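Local coordinates for protein cytochrome C (PDB 5LO9) that probably couples two molecules of thiosulfate to tetrathionate, reversibly, and passes the electrons along a chain of c-type hemes, at residues L139-L148 with R180-L191; M323-F331 with P346-Q357. All blocks are in the same frame, centred on the assembly; numbering follows the deposited sequence.

Overall arrangement
Both contacts are largely buried and both border a heme c, but they belong to different heme-bearing parts of the chain: their centres lie 38 Å apart, their nearest atoms about 22 Å, and they share no helix. Contact 1 joins helices 144-156 and 176-187, with an alanine-rich surface and one cross-segment backbone hydrogen bond; neither of its segments touches the other subunit. Contact 2 sets helix 323-332 against helix 351-363 and the loop leading into it. Leucine, isoleucine, phenylalanine and proline fill its interior, a glutamine side chain makes its cross-segment hydrogen bond, and its polar rim meets the second subunit, while the far face of helix 323-332 carries the residue joined to thiosulfate.

Contact 1 of 2, residues L139-L148 with R180-L191; sequences LAGQPYSYLL and RALAAYFATRPL. With HEC (heme c), chain D.
Leu139 turns CG away from its carbonyl carbon (chi1 -48°), which lays CD1 over the centre of the Phe186 ring, 3.8 Å from the centroid, in a CH-pi contact; its other methyl, CD2, leans against the heme. Tyr144 takes another setting, CG trans to the backbone N (chi1 169°), and its side chain enters as a knob among Arg180, Ala183, Ala184 and Ala187. There Tyr144 CD1 meets Ala183 CB at 3.7 Å, the ring edge faces Ala184 N, and OH lies beside Arg180 CG. With an alanine at Tyr144, the pocket between these four residues would probably lose its filling and the aliphatic part of Arg180 some of its cover. Leu147 continues the seam, CB against Ala183 CB at 3.9 Å, with CD2 directed to a heme methyl. Ahead of helix 144-156, in the type II turn from Leu139 to Gln142, Gly141 N donates to Phe186 O (3.1 Å, 159° at the hydrogen), and Arg189 N reaches that oxygen from the opposite face of the carbonyl plane. Phe186 also touches Ala108 of helix 102-110, so this packing ties the heme-side loop and helix 144-156 to the terminal helices of a class I cytochrome c fold.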
# COMPACT_ATOMS: atom_id res chain seq x y z
N LEU A 139 -10.62 17.32 35.41
CA LEU A 139 -11.12 18.59 34.90
C LEU A 139 -12.62 18.54 34.59
O LEU A 139 -13.30 19.58 34.54
CB LEU A 139 -10.37 18.95 33.62
CG LEU A 139 -8.85 18.83 33.70
CD1 LEU A 139 -8.26 19.10 32.34
CD2 LEU A 139 -8.26 19.80 34.69
N ALA A 140 -13.15 17.35 34.36
CA ALA A 140 -14.55 17.21 34.00
C ALA A 140 -15.45 17.63 35.15
O ALA A 140 -15.30 17.17 36.29
CB ALA A 140 -14.82 15.77 33.62
N GLY A 141 -16.38 18.53 34.85
CA GLY A 141 -17.34 18.99 35.82
C GLY A 141 -16.85 20.05 36.79
O GLY A 141 -17.67 20.62 37.51
N GLN A 142 -15.56 20.38 36.79
CA GLN A 142 -15.12 21.51 37.59
C GLN A 142 -15.78 22.78 37.05
O GLN A 142 -15.86 22.96 35.83
CB GLN A 142 -13.60 21.65 37.52
CG GLN A 142 -12.85 20.68 38.39
CD GLN A 142 -13.02 20.94 39.90
OE1 GLN A 142 -13.75 21.85 40.33
NE2 GLN A 142 -12.33 20.16 40.70
N PRO A 143 -16.24 23.67 37.90
CA PRO A 143 -16.87 24.91 37.42
C PRO A 143 -15.97 25.67 36.45
O PRO A 143 -14.73 25.62 36.53
CB PRO A 143 -17.10 25.72 38.69
CG PRO A 143 -17.31 24.73 39.73
CD PRO A 143 -16.33 23.57 39.37
N TYR A 144 -16.61 26.33 35.49
CA TYR A 144 -15.89 27.15 34.52
C TYR A 144 -15.02 28.17 35.21
O TYR A 144 -13.82 28.28 34.91
CB TYR A 144 -16.89 27.85 33.60
CG TYR A 144 -16.30 28.94 32.69
CD1 TYR A 144 -15.78 28.64 31.41
CD2 TYR A 144 -16.33 30.28 33.08
CE1 TYR A 144 -15.29 29.64 30.56
CE2 TYR A 144 -15.85 31.28 32.26
CZ TYR A 144 -15.33 30.96 31.00
OH TYR A 144 -14.85 31.99 30.23
N SER A 145 -15.59 28.91 36.16
CA SER A 145 -14.83 29.96 36.83
C SER A 145 -13.59 29.40 37.51
O SER A 145 -12.55 30.07 37.54
CB SER A 145 -15.72 30.68 37.83
OG SER A 145 -16.36 29.75 38.70
N TYR A 146 -13.68 28.18 38.07
CA TYR A 146 -12.56 27.59 38.80
C TYR A 146 -11.45 27.16 37.85
O TYR A 146 -10.26 27.46 38.08
CB TYR A 146 -13.03 26.40 39.62
CG TYR A 146 -11.88 25.74 40.31
CD1 TYR A 146 -11.18 26.38 41.32
CD2 TYR A 146 -11.47 24.47 39.95
CE1 TYR A 146 -10.10 25.76 41.96
CE2 TYR A 146 -10.38 23.85 40.58
CZ TYR A 146 -9.70 24.51 41.57
OH TYR A 146 -8.65 23.90 42.19
N LEU A 147 -11.81 26.43 36.80
CA LEU A 147 -10.84 26.02 35.79
C LEU A 147 -10.13 27.23 35.18
O LEU A 147 -8.90 27.22 35.02
CB LEU A 147 -11.53 25.19 34.70
CG LEU A 147 -12.00 23.81 35.14
CD1 LEU A 147 -12.97 23.29 34.16
CD2 LEU A 147 -10.82 22.89 35.22
N LEU A 148 -10.88 28.27 34.83
CA LEU A 148 -10.25 29.42 34.20
C LEU A 148 -9.32 30.14 35.17
O LEU A 148 -8.25 30.63 34.79
CB LEU A 148 -11.32 30.38 33.67
CG LEU A 148 -10.79 31.66 32.97
CD1 LEU A 148 -9.81 31.35 31.82
CD2 LEU A 148 -11.92 32.52 32.47
N ARG A 180 -10.37 30.11 27.95
CA ARG A 180 -11.82 30.11 28.14
C ARG A 180 -12.45 28.90 27.48
O ARG A 180 -13.26 28.19 28.10
CB ARG A 180 -12.42 31.42 27.60
CG ARG A 180 -12.08 32.65 28.46
CD ARG A 180 -12.76 33.91 27.96
NE ARG A 180 -11.97 34.51 26.89
CZ ARG A 180 -10.96 35.37 27.08
NH1 ARG A 180 -10.61 35.77 28.32
NH2 ARG A 180 -10.30 35.84 26.02
N ALA A 181 -12.03 28.59 26.25
CA ALA A 181 -12.65 27.47 25.54
C ALA A 181 -12.40 26.16 26.27
O ALA A 181 -13.33 25.36 26.44
CB ALA A 181 -12.12 27.41 24.12
N LEU A 182 -11.16 25.94 26.71
CA LEU A 182 -10.80 24.75 27.46
C LEU A 182 -11.57 24.68 28.76
O LEU A 182 -11.94 23.60 29.23
CB LEU A 182 -9.31 24.72 27.73
CG LEU A 182 -8.53 24.36 26.46
CD1 LEU A 182 -7.11 24.80 26.49
CD2 LEU A 182 -8.55 22.89 26.27
N ALA A 183 -11.77 25.82 29.41
CA ALA A 183 -12.53 25.78 30.64
C ALA A 183 -13.99 25.45 30.36
O ALA A 183 -14.60 24.65 31.08
CB ALA A 183 -12.40 27.11 31.37
N ALA A 184 -14.55 26.04 29.31
CA ALA A 184 -15.94 25.73 28.99
C ALA A 184 -16.08 24.28 28.54
O ALA A 184 -17.02 23.59 28.96
CB ALA A 184 -16.45 26.69 27.91
N TYR A 185 -15.14 23.80 27.73
CA TYR A 185 -15.19 22.43 27.28
C TYR A 185 -15.22 21.47 28.46
O TYR A 185 -16.15 20.67 28.60
CB TYR A 185 -13.98 22.13 26.38
CG TYR A 185 -13.98 20.70 25.86
CD1 TYR A 185 -14.64 20.36 24.69
CD2 TYR A 185 -13.37 19.69 26.59
CE1 TYR A 185 -14.66 19.04 24.24
CE2 TYR A 185 -13.38 18.39 26.15
CZ TYR A 185 -14.04 18.06 24.97
OH TYR A 185 -14.05 16.74 24.53
N PHE A 186 -14.25 21.58 29.35
CA PHE A 186 -14.18 20.60 30.43
C PHE A 186 -15.27 20.83 31.46
O PHE A 186 -15.73 19.87 32.09
CB PHE A 186 -12.80 20.60 31.08
CG PHE A 186 -11.80 19.81 30.31
CD1 PHE A 186 -11.92 18.42 30.21
CD2 PHE A 186 -10.77 20.44 29.62
CE1 PHE A 186 -11.01 17.67 29.48
CE2 PHE A 186 -9.87 19.71 28.88
CZ PHE A 186 -9.99 18.32 28.81
N ALA A 187 -15.72 22.07 31.62
CA ALA A 187 -16.84 22.31 32.54
C ALA A 187 -18.12 21.64 32.05
O ALA A 187 -18.97 21.26 32.87
CB ALA A 187 -17.02 23.81 32.73
N THR A 188 -18.28 21.45 30.74
CA THR A 188 -19.47 20.81 30.20
C THR A 188 -19.26 19.32 29.89
O THR A 188 -19.99 18.78 29.06
CB THR A 188 -19.99 21.52 28.94
OG1 THR A 188 -19.02 21.45 27.88
CG2 THR A 188 -20.24 22.99 29.22
N ARG A 189 -18.19 18.65 30.48
CA ARG A 189 -18.19 17.20 30.27
C ARG A 189 -18.97 16.48 31.35
O ARG A 189 -19.14 16.98 32.47
CB ARG A 189 -16.78 16.59 30.29
CG ARG A 189 -15.70 17.11 29.37
CD ARG A 189 -15.99 16.88 27.90
NE ARG A 189 -16.84 17.97 27.47
CZ ARG A 189 -17.61 17.96 26.41
NH1 ARG A 189 -17.66 16.87 25.65
NH2 ARG A 189 -18.33 19.06 26.13
N PRO A 190 -19.44 15.28 31.03
CA PRO A 190 -19.98 14.38 32.06
C PRO A 190 -18.86 13.79 32.90
O PRO A 190 -17.71 13.66 32.46
CB PRO A 190 -20.65 13.29 31.24
CG PRO A 190 -19.79 13.22 29.99
CD PRO A 190 -19.45 14.65 29.70
N LEU A 191 -19.24 13.38 34.11
CA LEU A 191 -18.27 12.90 35.10
C LEU A 191 -17.91 11.41 34.96
O LEU A 191 -17.08 10.92 35.75
CB LEU A 191 -18.80 13.15 36.51
CG LEU A 191 -19.51 14.47 36.72
CD1 LEU A 191 -19.81 14.63 38.21
CD2 LEU A 191 -18.67 15.60 36.22
FE HEC D . -3.29 19.79 33.75
CHA HEC D . -3.85 20.15 37.17
CHB HEC D . -5.87 22.06 33.10
CHC HEC D . -2.83 19.34 30.32
CHD HEC D . -0.53 17.76 34.41
NA HEC D . -4.62 20.88 34.93
C1A HEC D . -4.68 20.89 36.26
C2A HEC D . -5.72 21.79 36.80
C3A HEC D . -6.31 22.37 35.59
C4A HEC D . -5.55 21.74 34.49
CMA HEC D . -7.43 23.38 35.55
CAA HEC D . -6.11 22.07 38.23
CBA HEC D . -7.21 21.11 38.65
CGA HEC D . -7.69 21.41 40.05
O1A HEC D . -8.44 20.59 40.61
O2A HEC D . -7.31 22.47 40.59
NB HEC D . -4.19 20.56 32.03
C1B HEC D . -5.19 21.43 31.97
C2B HEC D . -5.59 21.76 30.58
C3B HEC D . -4.67 20.96 29.76
C4B HEC D . -3.86 20.26 30.77
CMB HEC D . -6.68 22.71 30.14
CAB HEC D . -4.57 20.83 28.27
CBB HEC D . -4.38 22.18 27.65
NC HEC D . -1.94 18.73 32.57
C1C HEC D . -1.93 18.66 31.25
C2C HEC D . -0.85 17.80 30.71
C3C HEC D . -0.15 17.34 31.91
C4C HEC D . -0.92 17.99 33.00
CMC HEC D . -0.59 17.53 29.26
CAC HEC D . 1.02 16.39 32.08
CBC HEC D . 2.18 16.49 31.13
ND HEC D . -2.36 19.08 35.47
C1D HEC D . -1.28 18.32 35.53
C2D HEC D . -0.87 18.00 36.91
C3D HEC D . -1.84 18.68 37.74
C4D HEC D . -2.72 19.33 36.73
CMD HEC D . 0.28 17.19 37.36
CAD HEC D . -1.89 18.70 39.25
CBD HEC D . -1.18 19.94 39.82
CGD HEC D . -0.98 19.84 41.32
O1D HEC D . -1.20 20.88 41.97
O2D HEC D . -0.62 18.75 41.84

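Contact 2 of 2, residues M323-F331 with P346-Q357. With HEC (heme c), chain E; THJ (thiosulfate), chain J; EDO (1,2-ethanediol), chain S; EDO (1,2-ethanediol), chain B.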
# COMPACT_ATOMS: atom_id res chain seq x y z
N MET A 323 3.49 -3.16 3.99
CA MET A 323 2.91 -2.44 5.12
C MET A 323 2.00 -3.34 5.95
O MET A 323 2.01 -3.26 7.18
CB MET A 323 2.15 -1.23 4.62
CG MET A 323 1.42 -0.46 5.69
SD MET A 323 2.52 0.17 6.96
CE MET A 323 3.50 1.34 6.06
N ALA A 324 1.17 -4.18 5.31
CA ALA A 324 0.32 -5.07 6.12
C ALA A 324 1.16 -6.02 6.94
O ALA A 324 0.87 -6.26 8.13
CB ALA A 324 -0.65 -5.89 5.26
N GLU A 325 2.20 -6.58 6.33
CA GLU A 325 3.00 -7.55 7.05
C GLU A 325 3.67 -6.88 8.23
O GLU A 325 3.77 -7.45 9.32
CB GLU A 325 4.02 -8.19 6.11
CG GLU A 325 3.34 -9.23 5.24
CD GLU A 325 4.03 -9.57 3.93
OE1 GLU A 325 5.13 -9.04 3.62
OE2 GLU A 325 3.42 -10.36 3.19
N ARG A 326 4.07 -5.64 8.04
CA ARG A 326 4.70 -4.88 9.10
C ARG A 326 3.73 -4.66 10.25
O ARG A 326 4.05 -4.92 11.41
CB ARG A 326 5.21 -3.56 8.51
CG ARG A 326 5.89 -2.61 9.42
CD ARG A 326 6.85 -3.33 10.29
NE ARG A 326 8.07 -2.58 10.43
CZ ARG A 326 8.72 -2.42 11.57
NH1 ARG A 326 8.22 -2.94 12.69
NH2 ARG A 326 9.85 -1.71 11.58
N ILE A 327 2.52 -4.22 9.93
CA ILE A 327 1.53 -3.96 10.96
C ILE A 327 1.21 -5.23 11.73
O ILE A 327 1.01 -5.20 12.96
CB ILE A 327 0.27 -3.36 10.32
CG1 ILE A 327 0.57 -1.96 9.86
CG2 ILE A 327 -0.90 -3.29 11.30
CD1 ILE A 327 -0.44 -1.40 8.92
N GLN A 328 1.18 -6.37 11.05
CA GLN A 328 0.99 -7.63 11.78
C GLN A 328 2.19 -7.95 12.67
O GLN A 328 2.01 -8.53 13.75
CB GLN A 328 0.74 -8.76 10.80
CG GLN A 328 -0.57 -8.59 10.08
CD GLN A 328 -0.74 -9.63 9.00
OE1 GLN A 328 0.19 -9.91 8.22
NE2 GLN A 328 -1.91 -10.25 8.98
N GLY A 329 3.39 -7.55 12.27
CA GLY A 329 4.54 -7.69 13.15
C GLY A 329 4.36 -6.94 14.45
O GLY A 329 4.61 -7.47 15.53
N CYS A 330 3.90 -5.69 14.36
CA CYS A 330 3.62 -4.90 15.55
C CYS A 330 2.58 -5.57 16.45
O CYS A 330 2.68 -5.52 17.68
CB CYS A 330 3.17 -3.51 15.11
SG CYS A 330 4.57 -2.41 14.80
N PHE A 331 1.57 -6.22 15.86
CA PHE A 331 0.61 -6.91 16.70
C PHE A 331 1.27 -8.11 17.36
O PHE A 331 1.00 -8.41 18.52
CB PHE A 331 -0.62 -7.36 15.90
CG PHE A 331 -1.74 -6.33 15.83
CD1 PHE A 331 -2.70 -6.28 16.81
CD2 PHE A 331 -1.85 -5.46 14.76
CE1 PHE A 331 -3.75 -5.35 16.76
CE2 PHE A 331 -2.90 -4.53 14.69
CZ PHE A 331 -3.84 -4.47 15.68
N PRO A 346 -4.21 -9.95 13.62
CA PRO A 346 -5.47 -9.79 12.88
C PRO A 346 -5.32 -10.30 11.46
O PRO A 346 -4.22 -10.26 10.88
CB PRO A 346 -5.71 -8.29 12.90
CG PRO A 346 -4.79 -7.76 13.92
CD PRO A 346 -3.62 -8.66 13.97
N GLU A 347 -6.43 -10.78 10.90
CA GLU A 347 -6.43 -11.26 9.52
C GLU A 347 -6.03 -10.13 8.59
O GLU A 347 -6.40 -8.96 8.77
CB GLU A 347 -7.79 -11.81 9.11
CG GLU A 347 -7.89 -13.34 9.00
CD GLU A 347 -9.28 -13.79 8.58
OE1 GLU A 347 -9.87 -13.14 7.67
OE2 GLU A 347 -9.78 -14.79 9.15
N THR A 348 -5.24 -10.50 7.58
CA THR A 348 -4.60 -9.50 6.76
C THR A 348 -5.58 -8.78 5.81
O THR A 348 -5.43 -7.57 5.60
CB THR A 348 -3.39 -10.12 6.02
OG1 THR A 348 -3.00 -9.28 4.91
CG2 THR A 348 -3.65 -11.58 5.59
N ASN A 349 -6.63 -9.44 5.30
CA ASN A 349 -7.66 -8.71 4.56
C ASN A 349 -8.89 -8.37 5.38
O ASN A 349 -9.94 -8.04 4.81
CB ASN A 349 -8.06 -9.43 3.27
CG ASN A 349 -7.04 -9.26 2.19
OD1 ASN A 349 -6.31 -8.27 2.14
ND2 ASN A 349 -6.99 -10.19 1.30
N GLY A 350 -8.77 -8.34 6.70
CA GLY A 350 -9.87 -7.92 7.55
C GLY A 350 -10.01 -6.42 7.73
O GLY A 350 -9.20 -5.61 7.30
N LEU A 351 -11.04 -6.07 8.49
CA LEU A 351 -11.37 -4.66 8.62
C LEU A 351 -10.31 -3.89 9.43
O LEU A 351 -10.14 -2.68 9.22
CB LEU A 351 -12.76 -4.49 9.24
CG LEU A 351 -13.39 -3.14 8.93
CD1 LEU A 351 -13.67 -3.07 7.45
CD2 LEU A 351 -14.64 -2.91 9.73
N VAL A 352 -9.65 -4.54 10.38
CA VAL A 352 -8.65 -3.86 11.22
C VAL A 352 -7.47 -3.41 10.36
O VAL A 352 -7.10 -2.22 10.33
CB VAL A 352 -8.20 -4.77 12.37
CG1 VAL A 352 -6.90 -4.30 12.97
CG2 VAL A 352 -9.26 -4.88 13.45
N LEU A 353 -6.84 -4.34 9.65
CA LEU A 353 -5.73 -3.99 8.78
C LEU A 353 -6.20 -3.02 7.69
O LEU A 353 -5.43 -2.15 7.24
CB LEU A 353 -5.13 -5.25 8.14
CG LEU A 353 -3.82 -5.87 8.64
CD1 LEU A 353 -2.69 -4.94 8.40
CD2 LEU A 353 -3.92 -6.20 10.10
N ASP A 354 -7.44 -3.18 7.21
CA ASP A 354 -7.91 -2.27 6.18
C ASP A 354 -8.07 -0.86 6.73
O ASP A 354 -7.69 0.11 6.08
CB ASP A 354 -9.21 -2.80 5.57
CG ASP A 354 -8.98 -4.08 4.67
OD1 ASP A 354 -7.79 -4.55 4.48
OD2 ASP A 354 -10.03 -4.62 4.20
N ALA A 355 -8.62 -0.73 7.92
CA ALA A 355 -8.74 0.60 8.51
C ALA A 355 -7.36 1.16 8.84
O ALA A 355 -7.04 2.31 8.49
CB ALA A 355 -9.65 0.55 9.74
N LEU A 356 -6.50 0.37 9.49
CA LEU A 356 -5.20 0.91 9.85
C LEU A 356 -4.46 1.34 8.60
O LEU A 356 -3.85 2.42 8.58
CB LEU A 356 -4.39 -0.10 10.64
CG LEU A 356 -4.84 -0.33 12.10
CD1 LEU A 356 -4.20 -1.62 12.67
CD2 LEU A 356 -4.47 0.87 12.94
N GLN A 357 -4.52 0.54 7.55
CA GLN A 357 -3.85 0.95 6.32
C GLN A 357 -4.53 2.17 5.70
O GLN A 357 -3.85 3.00 5.10
CB GLN A 357 -3.81 -0.18 5.33
CG GLN A 357 -2.86 -1.26 5.74
CD GLN A 357 -2.64 -2.29 4.67
OE1 GLN A 357 -1.70 -2.19 3.88
NE2 GLN A 357 -3.51 -3.28 4.63
FE HEC E . 5.09 0.36 15.82
CHA HEC E . 7.80 0.80 13.62
CHB HEC E . 2.85 0.51 13.14
CHC HEC E . 2.41 -0.35 18.00
CHD HEC E . 7.24 0.62 18.49
NA HEC E . 5.31 0.62 13.76
C1A HEC E . 6.45 0.76 13.10
C2A HEC E . 6.26 0.90 11.64
C3A HEC E . 4.82 0.83 11.49
C4A HEC E . 4.31 0.65 12.87
CMA HEC E . 4.05 0.94 10.22
CAA HEC E . 7.32 1.13 10.59
CBA HEC E . 7.86 2.55 10.73
CGA HEC E . 8.83 2.89 9.61
O1A HEC E . 9.06 4.10 9.41
O2A HEC E . 9.38 1.96 8.94
NB HEC E . 3.03 0.12 15.63
C1B HEC E . 2.33 0.22 14.48
C2B HEC E . 0.90 -0.02 14.65
C3B HEC E . 0.77 -0.28 16.08
C4B HEC E . 2.15 -0.18 16.58
CMB HEC E . -0.17 0.04 13.62
CAB HEC E . -0.48 -0.60 16.82
CBB HEC E . -1.00 -1.94 16.30
NC HEC E . 4.86 0.15 17.88
C1C HEC E . 3.73 -0.10 18.56
C2C HEC E . 3.92 -0.09 20.03
C3C HEC E . 5.36 0.19 20.17
C4C HEC E . 5.83 0.33 18.78
CMC HEC E . 2.86 -0.33 21.08
CAC HEC E . 6.21 0.38 21.42
CBC HEC E . 6.03 -0.75 22.39
ND HEC E . 7.15 0.64 16.00
C1D HEC E . 7.81 0.71 17.15
C2D HEC E . 9.25 0.93 16.97
C3D HEC E . 9.46 0.98 15.51
C4D HEC E . 8.07 0.78 15.04
CMD HEC E . 10.23 1.04 18.09
CAD HEC E . 10.73 1.19 14.71
CBD HEC E . 11.87 0.19 14.98
CGD HEC E . 11.62 -1.30 14.66
O1D HEC E . 10.61 -1.94 15.10
O2D HEC E . 12.49 -1.90 13.96
S1 THJ J . 7.55 -3.99 15.96
O1 THJ J . 7.37 -4.97 14.84
O2 THJ J . 8.99 -3.62 16.14
O3 THJ J . 7.15 -4.66 17.22
S2 THJ J . 6.43 -2.52 15.76
C1 EDO S . 0.82 -3.08 0.90
O1 EDO S . 0.44 -3.42 2.27
C2 EDO S . 1.55 -1.72 0.80
O2 EDO S . 2.99 -1.82 1.13
C1 EDO B . 4.32 -10.79 10.01
O1 EDO B . 3.12 -11.12 9.24
C2 EDO B . 4.41 -11.24 11.52
O2 EDO B . 3.44 -12.21 12.01
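Ile327 and Leu353 form the middle of a steeply crossed helix pair beside a c-type heme, the short axes of 323-331 and 351-357 running 111° apart. The tight side is apolar. Ile327 CG2 lies 3.8 Å from Leu353 CD1 as the two side chains run alongside one another, pointing opposite ways, and the same methyl also meets Leu356 CD1. Further along, Phe331 is sandwiched: Pro346 CG stands over the centre of one face, 3.6 Å from the centroid in a CH-pi contact, while the heme carbon CBB sits above the opposite face, displaced from the centre toward the edge. Leu356 CD1 closes in at the ring edge, in its plane. The ring is thus covered on both faces and abutted at one edge, which probably limits how far it can tilt.

The other side is looser and polar. Gln328 is extended beyond CG, which carries its amide across to the loop, where NE2 donates to Pro346 O at 3.0 Å. That bond is moderately bent (157° at the hydrogen), meets the carbonyl almost head-on (168° at the oxygen) and stays in the amide plane. Gln328 OE1 has a weak bond from an ethanediol, and the side chain packs on Asn349 of the second subunit; Asn349 ND2 of this chain weakly reaches Gln328 OE1 of that subunit. At the other end of the seam, a second ethanediol bridges the segments, its O1 hydrogen-bonded to Gln357 OE1 at 2.9 Å and to Ala324 N.

Helix 323-332 turns its far face to the heme and the bound thiosulfate. Arg326 lays one guanidinium face over the heme periphery and directs its edge to thiosulfate, NH1 being 3.1 Å from O1. Cys330 SG lies 3.0 Å from the heme iron and is covalently joined to thiosulfate S2 at 2.1 Å.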